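Aldo-keto Reductase, OXIDOREDUCTASE (Salmonella typhimurium, PDB 5T79) probably works as an NADPH-dependent aldo-keto reductase, studied for the reduction of the aldehyde 3-hydroxybutanal to 1,3-butanediol. Local coordinates at residues Thr12-Arg17 / Ala312-Ser317; Pro194-Phe199 / Val285-Asn290; Met280-Val285 / Thr292-Gly297. All coordinates share one frame; numbering follows the deposited sequence. Where two conformers were deposited one is given.

Contact 1. Residues Thr12-Arg17 / Ala312-Ser317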
# COMPACT_ATOMS: atom_id res chain seq x y z
N THR A 12 18.62 -4.37 -8.53
CA THR A 12 18.30 -5.34 -7.47
C THR A 12 16.78 -5.54 -7.30
O THR A 12 16.35 -6.70 -7.24
CB THR A 12 18.95 -4.92 -6.14
OG1 THR A 12 20.36 -4.79 -6.33
CG2 THR A 12 18.69 -5.92 -4.99
N MET A 13 15.99 -4.44 -7.20
CA MET A 13 14.54 -4.54 -6.98
C MET A 13 13.89 -5.53 -7.96
O MET A 13 14.27 -5.58 -9.13
CB MET A 13 13.88 -3.17 -7.06
CG MET A 13 12.36 -3.14 -6.68
SD MET A 13 11.84 -3.95 -5.13
CE MET A 13 12.78 -2.94 -3.92
N GLU A 14 12.94 -6.32 -7.45
CA GLU A 14 12.13 -7.23 -8.25
C GLU A 14 10.84 -6.52 -8.56
O GLU A 14 10.24 -5.91 -7.67
CB GLU A 14 11.85 -8.54 -7.51
CG GLU A 14 13.10 -9.35 -7.29
CD GLU A 14 12.91 -10.66 -6.56
OE1 GLU A 14 11.75 -11.08 -6.33
OE2 GLU A 14 13.95 -11.29 -6.23
N TYR A 15 10.42 -6.55 -9.82
CA TYR A 15 9.16 -5.92 -10.25
C TYR A 15 8.20 -7.04 -10.55
O TYR A 15 8.58 -8.03 -11.16
CB TYR A 15 9.38 -4.95 -11.43
CG TYR A 15 10.28 -3.82 -10.99
CD1 TYR A 15 9.77 -2.74 -10.27
CD2 TYR A 15 11.66 -3.88 -11.19
CE1 TYR A 15 10.62 -1.74 -9.76
CE2 TYR A 15 12.51 -2.89 -10.69
CZ TYR A 15 11.99 -1.82 -9.99
OH TYR A 15 12.86 -0.89 -9.48
N ARG A 16 6.97 -6.91 -10.06
CA ARG A 16 5.99 -7.99 -10.14
C ARG A 16 4.76 -7.53 -10.88
O ARG A 16 4.22 -6.47 -10.59
CB ARG A 16 5.64 -8.44 -8.70
CG ARG A 16 6.88 -9.03 -7.96
CD ARG A 16 6.68 -9.32 -6.49
NE ARG A 16 5.49 -10.16 -6.25
CZ ARG A 16 5.47 -11.48 -6.29
NH1 ARG A 16 6.57 -12.16 -6.59
NH2 ARG A 16 4.34 -12.14 -6.06
N ARG A 17 4.31 -8.34 -11.87
CA ARG A 17 3.15 -7.95 -12.66
C ARG A 17 1.90 -7.89 -11.78
O ARG A 17 1.62 -8.82 -11.04
CB ARG A 17 2.92 -8.88 -13.84
CG ARG A 17 1.93 -8.24 -14.84
CD ARG A 17 2.07 -8.78 -16.21
NE ARG A 17 3.40 -8.53 -16.78
CZ ARG A 17 3.68 -7.56 -17.64
NH1 ARG A 17 2.74 -6.70 -18.01
NH2 ARG A 17 4.91 -7.45 -18.14
N ALA A 312 16.40 -11.15 -0.54
CA ALA A 312 17.50 -12.11 -0.54
C ALA A 312 17.17 -13.41 0.22
O ALA A 312 17.93 -14.38 0.13
CB ALA A 312 18.74 -11.47 0.08
N ASN A 313 16.08 -13.42 1.01
CA ASN A 313 15.76 -14.57 1.85
C ASN A 313 14.25 -14.64 2.08
O ASN A 313 13.80 -14.41 3.20
CB ASN A 313 16.54 -14.37 3.18
CG ASN A 313 16.54 -15.51 4.16
OD1 ASN A 313 15.99 -16.58 3.93
ND2 ASN A 313 17.17 -15.27 5.30
N ARG A 314 13.47 -14.95 1.03
CA ARG A 314 12.01 -14.97 1.16
C ARG A 314 11.34 -16.31 0.78
O ARG A 314 10.14 -16.35 0.52
CB ARG A 314 11.39 -13.81 0.37
CG ARG A 314 11.57 -13.82 -1.14
CD ARG A 314 10.79 -12.66 -1.71
NE ARG A 314 10.79 -12.70 -3.17
CZ ARG A 314 9.83 -13.26 -3.89
NH1 ARG A 314 8.76 -13.78 -3.30
NH2 ARG A 314 9.92 -13.29 -5.22
N ARG A 315 12.11 -17.41 0.84
CA ARG A 315 11.55 -18.73 0.56
C ARG A 315 11.18 -19.40 1.86
O ARG A 315 11.92 -19.29 2.85
CB ARG A 315 12.53 -19.60 -0.23
CG ARG A 315 12.65 -19.22 -1.70
CD ARG A 315 13.65 -20.10 -2.43
NE ARG A 315 14.04 -19.54 -3.73
CZ ARG A 315 13.43 -19.81 -4.88
NH1 ARG A 315 12.39 -20.63 -4.92
NH2 ARG A 315 13.85 -19.25 -6.01
N PHE A 316 10.04 -20.10 1.87
CA PHE A 316 9.54 -20.86 3.02
C PHE A 316 9.24 -22.29 2.62
O PHE A 316 8.63 -22.51 1.56
CB PHE A 316 8.28 -20.21 3.59
CG PHE A 316 8.51 -18.85 4.17
CD1 PHE A 316 8.46 -17.71 3.38
CD2 PHE A 316 8.74 -18.69 5.54
CE1 PHE A 316 8.68 -16.45 3.92
CE2 PHE A 316 8.94 -17.41 6.08
CZ PHE A 316 8.89 -16.31 5.27
N SER A 317 9.63 -23.25 3.46
CA SER A 317 9.33 -24.67 3.21
C SER A 317 7.97 -25.02 3.81
O SER A 317 7.40 -24.21 4.56
CB SER A 317 10.42 -25.55 3.84
OG SER A 317 10.45 -25.34 5.24
O HOH W 1 13.48 -12.76 -4.08
O HOH W 2 6.76 -15.08 -4.95

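Contact 2. Residues Pro194-Phe199 / Val285-Asn290. With SO4 (sulfate ion), chain B.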
# COMPACT_ATOMS: atom_id res chain seq x y z
N PRO A 194 -5.83 -4.72 0.31
CA PRO A 194 -6.36 -5.22 1.59
C PRO A 194 -5.32 -5.17 2.71
O PRO A 194 -4.10 -5.20 2.45
CB PRO A 194 -6.63 -6.70 1.27
CG PRO A 194 -5.51 -7.09 0.28
CD PRO A 194 -5.05 -5.77 -0.39
N LYS A 195 -5.79 -5.23 3.97
CA LYS A 195 -4.89 -5.40 5.10
C LYS A 195 -4.47 -6.87 5.11
O LYS A 195 -5.35 -7.74 5.02
CB LYS A 195 -5.60 -5.01 6.41
CG LYS A 195 -4.69 -5.02 7.62
CD LYS A 195 -5.49 -4.58 8.86
CE LYS A 195 -5.14 -3.18 9.28
NZ LYS A 195 -6.08 -2.65 10.32
N TYR A 196 -3.14 -7.17 5.13
CA TYR A 196 -2.66 -8.56 5.13
C TYR A 196 -1.31 -8.67 5.81
O TYR A 196 -0.37 -7.97 5.44
CB TYR A 196 -2.58 -9.13 3.70
CG TYR A 196 -2.14 -10.58 3.55
CD1 TYR A 196 -2.52 -11.55 4.49
CD2 TYR A 196 -1.46 -11.01 2.42
CE1 TYR A 196 -2.22 -12.91 4.29
CE2 TYR A 196 -1.12 -12.35 2.23
CZ TYR A 196 -1.51 -13.30 3.17
OH TYR A 196 -1.19 -14.61 2.94
N SER A 197 -1.22 -9.56 6.80
CA SER A 197 0.01 -9.85 7.55
C SER A 197 -0.12 -11.19 8.24
O SER A 197 -1.20 -11.77 8.19
CB SER A 197 0.28 -8.77 8.60
OG SER A 197 -0.60 -8.91 9.71
N LEU A 198 0.93 -11.63 8.95
CA LEU A 198 0.85 -12.87 9.75
C LEU A 198 -0.31 -12.82 10.77
O LEU A 198 -0.90 -13.86 11.08
CB LEU A 198 2.17 -13.09 10.50
CG LEU A 198 3.33 -13.60 9.66
CD1 LEU A 198 4.67 -13.22 10.28
CD2 LEU A 198 3.29 -15.12 9.55
N PHE A 199 -0.63 -11.62 11.26
CA PHE A 199 -1.67 -11.41 12.27
C PHE A 199 -3.04 -11.05 11.67
O PHE A 199 -4.00 -10.86 12.41
CB PHE A 199 -1.21 -10.32 13.26
CG PHE A 199 -0.10 -10.72 14.20
CD1 PHE A 199 0.15 -12.07 14.48
CD2 PHE A 199 0.66 -9.76 14.86
CE1 PHE A 199 1.17 -12.44 15.36
CE2 PHE A 199 1.66 -10.13 15.76
CZ PHE A 199 1.90 -11.47 16.02
N VAL A 285 4.27 -12.58 3.35
CA VAL A 285 3.12 -12.08 2.59
C VAL A 285 3.21 -12.52 1.09
O VAL A 285 2.17 -12.82 0.49
CB VAL A 285 2.96 -10.55 2.73
CG1 VAL A 285 1.96 -9.99 1.72
CG2 VAL A 285 2.56 -10.17 4.16
N LEU A 286 4.42 -12.59 0.52
CA LEU A 286 4.60 -12.96 -0.90
C LEU A 286 4.92 -14.47 -1.12
O LEU A 286 5.22 -14.86 -2.25
CB LEU A 286 5.75 -12.14 -1.53
CG LEU A 286 5.69 -10.60 -1.42
CD1 LEU A 286 6.94 -9.99 -2.03
CD2 LEU A 286 4.48 -10.04 -2.15
N ARG A 287 4.84 -15.29 -0.07
CA ARG A 287 5.25 -16.72 -0.15
C ARG A 287 4.48 -17.58 -1.18
O ARG A 287 5.03 -18.58 -1.66
CB ARG A 287 5.14 -17.38 1.23
CG ARG A 287 3.70 -17.74 1.66
CD ARG A 287 3.57 -18.03 3.14
NE ARG A 287 2.19 -18.39 3.47
CZ ARG A 287 1.17 -17.54 3.53
NH1 ARG A 287 -0.05 -17.98 3.81
NH2 ARG A 287 1.37 -16.24 3.31
N ASN A 288 3.21 -17.24 -1.47
CA ASN A 288 2.38 -18.03 -2.40
C ASN A 288 2.29 -17.42 -3.80
O ASN A 288 1.51 -17.90 -4.62
CB ASN A 288 0.98 -18.24 -1.82
CG ASN A 288 1.00 -19.15 -0.62
OD1 ASN A 288 1.61 -20.22 -0.65
ND2 ASN A 288 0.34 -18.76 0.46
N ASP A 289 3.12 -16.39 -4.07
CA ASP A 289 3.15 -15.70 -5.37
C ASP A 289 1.72 -15.29 -5.81
O ASP A 289 1.36 -15.43 -6.98
CB ASP A 289 3.86 -16.58 -6.44
CG ASP A 289 4.25 -15.85 -7.71
OD1 ASP A 289 4.36 -14.60 -7.67
OD2 ASP A 289 4.41 -16.51 -8.76
N ASN A 290 0.87 -14.85 -4.85
CA ASN A 290 -0.51 -14.46 -5.17
C ASN A 290 -0.85 -13.09 -4.55
O ASN A 290 -2.01 -12.75 -4.36
CB ASN A 290 -1.51 -15.56 -4.76
CG ASN A 290 -1.63 -15.85 -3.28
OD1 ASN A 290 -0.84 -15.40 -2.45
ND2 ASN A 290 -2.58 -16.70 -2.93
S SO4 B . 0.44 -21.47 3.72
O1 SO4 B . -0.52 -20.72 4.53
O2 SO4 B . 1.77 -21.13 4.20
O3 SO4 B . 0.20 -22.89 3.94
O4 SO4 B . 0.20 -21.13 2.32
O HOH W 3 -1.00 -16.00 0.41

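Contact 3. Residues Met280-Val285 / Thr292-Gly297. With NDP (NADPH dihydro-nicotinamide-adenine-dinucleotide phosphate), chain E.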
# COMPACT_ATOMS: atom_id res chain seq x y z
N MET A 280 11.26 -11.36 7.69
CA MET A 280 10.50 -12.59 7.54
C MET A 280 9.01 -12.30 7.34
O MET A 280 8.37 -12.97 6.54
CB MET A 280 10.70 -13.51 8.74
CG MET A 280 10.13 -14.90 8.50
SD MET A 280 10.23 -16.00 9.92
CE MET A 280 8.82 -15.43 10.93
N ALA A 281 8.46 -11.31 8.08
CA ALA A 281 7.04 -10.98 8.01
C ALA A 281 6.65 -10.47 6.61
O ALA A 281 5.60 -10.87 6.10
CB ALA A 281 6.68 -9.97 9.09
N LEU A 282 7.51 -9.65 5.98
CA LEU A 282 7.27 -9.15 4.61
C LEU A 282 7.37 -10.28 3.59
O LEU A 282 6.53 -10.40 2.70
CB LEU A 282 8.28 -8.03 4.24
CG LEU A 282 8.30 -6.79 5.12
CD1 LEU A 282 9.32 -5.79 4.60
CD2 LEU A 282 6.90 -6.12 5.19
N ALA A 283 8.41 -11.11 3.73
CA ALA A 283 8.65 -12.26 2.87
C ALA A 283 7.44 -13.20 2.90
O ALA A 283 7.03 -13.71 1.85
CB ALA A 283 9.88 -13.00 3.36
N TRP A 284 6.87 -13.42 4.10
CA TRP A 284 5.74 -14.33 4.29
C TRP A 284 4.53 -13.89 3.47
O TRP A 284 3.85 -14.74 2.92
CB TRP A 284 5.38 -14.45 5.78
CG TRP A 284 4.27 -15.42 6.07
CD1 TRP A 284 4.40 -16.75 6.35
CD2 TRP A 284 2.87 -15.13 6.14
NE1 TRP A 284 3.16 -17.30 6.59
CE2 TRP A 284 2.21 -16.32 6.48
CE3 TRP A 284 2.11 -13.95 5.98
CZ2 TRP A 284 0.82 -16.39 6.65
CZ3 TRP A 284 0.74 -14.02 6.12
CH2 TRP A 284 0.10 -15.22 6.43
N VAL A 285 4.27 -12.58 3.35
CA VAL A 285 3.12 -12.08 2.59
C VAL A 285 3.21 -12.52 1.09
O VAL A 285 2.17 -12.82 0.49
CB VAL A 285 2.96 -10.55 2.73
CG1 VAL A 285 1.96 -9.99 1.72
CG2 VAL A 285 2.56 -10.17 4.16
N THR A 292 0.81 -9.05 -5.20
CA THR A 292 1.75 -8.34 -6.09
C THR A 292 2.85 -7.65 -5.32
O THR A 292 4.02 -7.72 -5.71
CB THR A 292 1.05 -7.26 -6.95
OG1 THR A 292 -0.19 -7.75 -7.40
CG2 THR A 292 1.94 -6.75 -8.11
N SER A 293 2.47 -6.89 -4.30
CA SER A 293 3.43 -6.06 -3.59
C SER A 293 3.11 -5.95 -2.09
O SER A 293 1.97 -6.19 -1.68
CB SER A 293 3.42 -4.65 -4.21
OG SER A 293 4.45 -3.81 -3.69
N VAL A 294 4.12 -5.62 -1.28
CA VAL A 294 3.98 -5.40 0.15
C VAL A 294 4.20 -3.89 0.40
O VAL A 294 5.18 -3.32 -0.07
CB VAL A 294 4.93 -6.35 0.94
CG1 VAL A 294 6.38 -5.87 0.97
CG2 VAL A 294 4.41 -6.61 2.33
N LEU A 295 3.21 -3.22 1.02
CA LEU A 295 3.25 -1.77 1.21
C LEU A 295 3.73 -1.46 2.61
O LEU A 295 2.99 -1.64 3.57
CB LEU A 295 1.83 -1.20 0.93
CG LEU A 295 1.61 0.30 0.98
CD1 LEU A 295 2.54 1.05 0.02
CD2 LEU A 295 0.15 0.62 0.66
N ILE A 296 4.97 -1.00 2.73
CA ILE A 296 5.55 -0.72 4.05
C ILE A 296 5.35 0.75 4.48
O ILE A 296 5.10 1.63 3.67
CB ILE A 296 7.08 -1.10 4.06
CG1 ILE A 296 7.92 -0.18 3.15
CG2 ILE A 296 7.30 -2.59 3.70
CD1 ILE A 296 9.45 -0.06 3.51
N GLY A 297 5.44 0.96 5.78
CA GLY A 297 5.51 2.28 6.38
C GLY A 297 6.95 2.43 6.85
O GLY A 297 7.63 1.41 7.08
PA NDP E . 3.86 -1.38 8.44
O1A NDP E . 4.92 -1.73 7.44
O2A NDP E . 2.87 -2.32 8.97
O5B NDP E . 4.49 -0.70 9.75
C5B NDP E . 5.19 0.53 9.50
C4B NDP E . 5.75 1.11 10.77
O4B NDP E . 6.42 0.07 11.52
C3B NDP E . 6.77 2.22 10.54
O3B NDP E . 6.14 3.50 10.57
C2B NDP E . 7.77 2.02 11.68
O2B NDP E . 7.36 2.72 12.87
C1B NDP E . 7.70 0.51 11.93
N9A NDP E . 8.71 -0.27 11.21
C8A NDP E . 8.75 -0.56 9.88
N7A NDP E . 9.77 -1.30 9.52
C5A NDP E . 10.46 -1.50 10.71
C6A NDP E . 11.67 -2.15 11.01
N6A NDP E . 12.37 -2.87 10.12
N1A NDP E . 12.12 -2.09 12.28
C2A NDP E . 11.37 -1.47 13.20
N3A NDP E . 10.20 -0.85 13.04
C4A NDP E . 9.81 -0.88 11.76
O3 NDP E . 3.11 -0.29 7.57
PN NDP E . 1.79 0.51 8.00
O1N NDP E . 2.40 1.79 8.43
O2N NDP E . 0.89 -0.26 8.95
O5D NDP E . 0.81 0.70 6.71
C5D NDP E . 1.39 0.42 5.41
C4D NDP E . 0.87 1.38 4.37
O4D NDP E . -0.43 0.95 3.95
C3D NDP E . 0.70 2.83 4.80
O3D NDP E . 1.93 3.52 4.74
C2D NDP E . -0.40 3.33 3.84
O2D NDP E . 0.02 3.88 2.59
C1D NDP E . -1.24 2.07 3.64
N1N NDP E . -2.42 2.00 4.53
C2N NDP E . -3.66 1.92 3.92
C3N NDP E . -4.81 1.84 4.62
C7N NDP E . -6.08 1.47 3.89
O7N NDP E . -7.11 1.48 4.58
N7N NDP E . -6.10 1.20 2.59
C4N NDP E . -4.80 2.08 6.10
C5N NDP E . -3.44 1.89 6.68
C6N NDP E . -2.34 1.88 5.95
P2B NDP E . 8.25 3.64 13.86
O1X NDP E . 7.86 5.07 13.97
O2X NDP E . 8.09 2.88 15.17
O3X NDP E . 9.68 3.43 13.39

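Contact 1. Residues Thr12-Arg17 / Ala312-Ser317
The backbones that carry Glu14, Arg16 and Arg314 stand well apart, with 12.2 Å between the CA of Glu14 and the CA of Arg314, and long polar side chains and two waters bridge the gap from the extended residues 14-17 to the loop 312-317. The central link is a salt bridge in which NH2 of Arg314 donates to OE1 of Glu14 over 3.1 Å. Its N-H...O angle of 147° shows a moderately bent bond. It arrives on the syn lone pair of OE1, which is tilted from the guanidinium plane. The carboxylate and guanidinium planes are 68° apart, so this is not a flat two-pronged pairing. Water 1 completes a second route: it donates to OE2 of Glu14 at 2.6 Å and accepts from NE of Arg314 at 2.8 Å. Arg314 reaches this point because its chain runs straight from CG to NE.

Arg16 bends at chi3 (53°), which brings its NH1 to 3.8 Å from NH2 of Arg314. The two positive charges are near each other, with the Glu14 carboxylate probably offsetting part of this. Water 2 accepts from NH1 of Arg314 at 2.9 Å and only weakly from NH1 of Arg16. Outside the pair, Arg16 NH2 bonds Val291 O and Asp289 OD1, and its NE bonds Thr292 O.

Backbone bonds of Glu14 with Ala27 and of Arg16 with Leu25 place the first segment in the antiparallel pairing of strands 15-17 and 24-31, the N-terminal hairpin of the aldo-keto reductase barrel, here tied at the surface to the loop before helix 318-329.

Contact 2. Residues Pro194-Phe199 / Val285-Asn290
Tyr196 and Val285 bury most of the surface here, joining two loops of the TIM barrel: one follows strand 191-193, the other links helix 277-285 to strand 293-296. A chi1 of -178° swings the Tyr196 ring away from its own N and across to the second loop, where it passes alongside Val285; Val285 CG1 touches Tyr196 CD2 at 3.6 Å. The other methyl, Val285 CG2, comes within 3.9 Å of Tyr196 O. That carbonyl is buried by the contact and has no hydrogen-bonding partner in the model.

Arg287 contributes the polar end. Its NH2 donates to Tyr196 OH at 3.1 Å in a nearly straight bond (163°), and the hydroxyl lies at the guanidinium edge, in plane, although ring and guanidinium are inclined by 50°. NH2 also donates to Trp284 O. The hydroxyl and Arg287 NH1 share the Glu204 carboxylate. A type I turn from Leu286 to Asp289 presents Arg287 and Asn288, and water 3 ties the Tyr196 hydroxyl to Asn288 ND2 and Asn290 OD1.

Along the edge formed by NE and NH1, Arg287 grips a sulfate, probably from the crystallisation liquor: NE reaches O2 and NH1 reaches O1, both almost linearly. Asn288 adds a third bond to the ion, and its ND2 lies over the centre of one guanidinium face. In the first loop, Ser197 OG accepts from Phe199 N at 3.1 Å, closing an ST turn.

Contact 3. Residues Met280-Val285 / Thr292-Gly297
No flat group faces another across this contact, which is wholly aliphatic: Leu282 and Val285 of helix 277-285 meet Val294 and Ile296 of strand 293-296. The one large ring of the helix segment, the Trp284 indole, takes no part; it meets the Tyr196 ring with planes about 55° apart and makes a cation-pi contact with Arg287.

Leu282 is central. Its CD1 and CD2 each lie 3.9 Å from CG2 of Ile296. In the conformer of Val294 given, one of two modelled, Leu282 CD2 is also 3.8 Å from Val294 CG2, and Val285 CB is 4.2 Å from that methyl; these two contacts are less certain. CD2 thus lies between two alternate strand residues, and the Leu282 side chain crosses both at about a right angle. Helix and strand axes approach to 8.7 Å at 145°, roughly antiparallel.

Leu295 points away from the helix, and its CD2 lies 3.4 Å from NADPH O4D. Gly297 N donates to NADPH O1A at 3.2 Å with a 162° angle, a direct grip on the pyrophosphate. A helix packed nearly antiparallel on the outer face of a barrel strand is characteristic of the TIM barrel; the strand's C-terminal end at the cofactor is what the aldo-keto reductases add.

How the contacts relate
All three contacts lie on the same side of the chain's centre and converge on helix 277-285 and the loop leading to strand 293-296. Polar links join contact 1 to the others: Arg16 NH2 salt-bridges Asp289 OD1 of contact 2 at 2.9 Å, and Arg16 NE probably bonds Thr292 O of contact 3 at 2.9 Å. Packing is secondary, with Arg314 CB 3.4 Å from Ala283 CB. Contacts 2 and 3, their centres about 7 Å apart, share Val285; the centre of contact 1 is about 10 Å from that of contact 3 and about 13 Å from that of contact 2. Of the three, contact 3 binds NADPH; in contact 2 the Ser197 side chain stays about 7 Å from the cofactor.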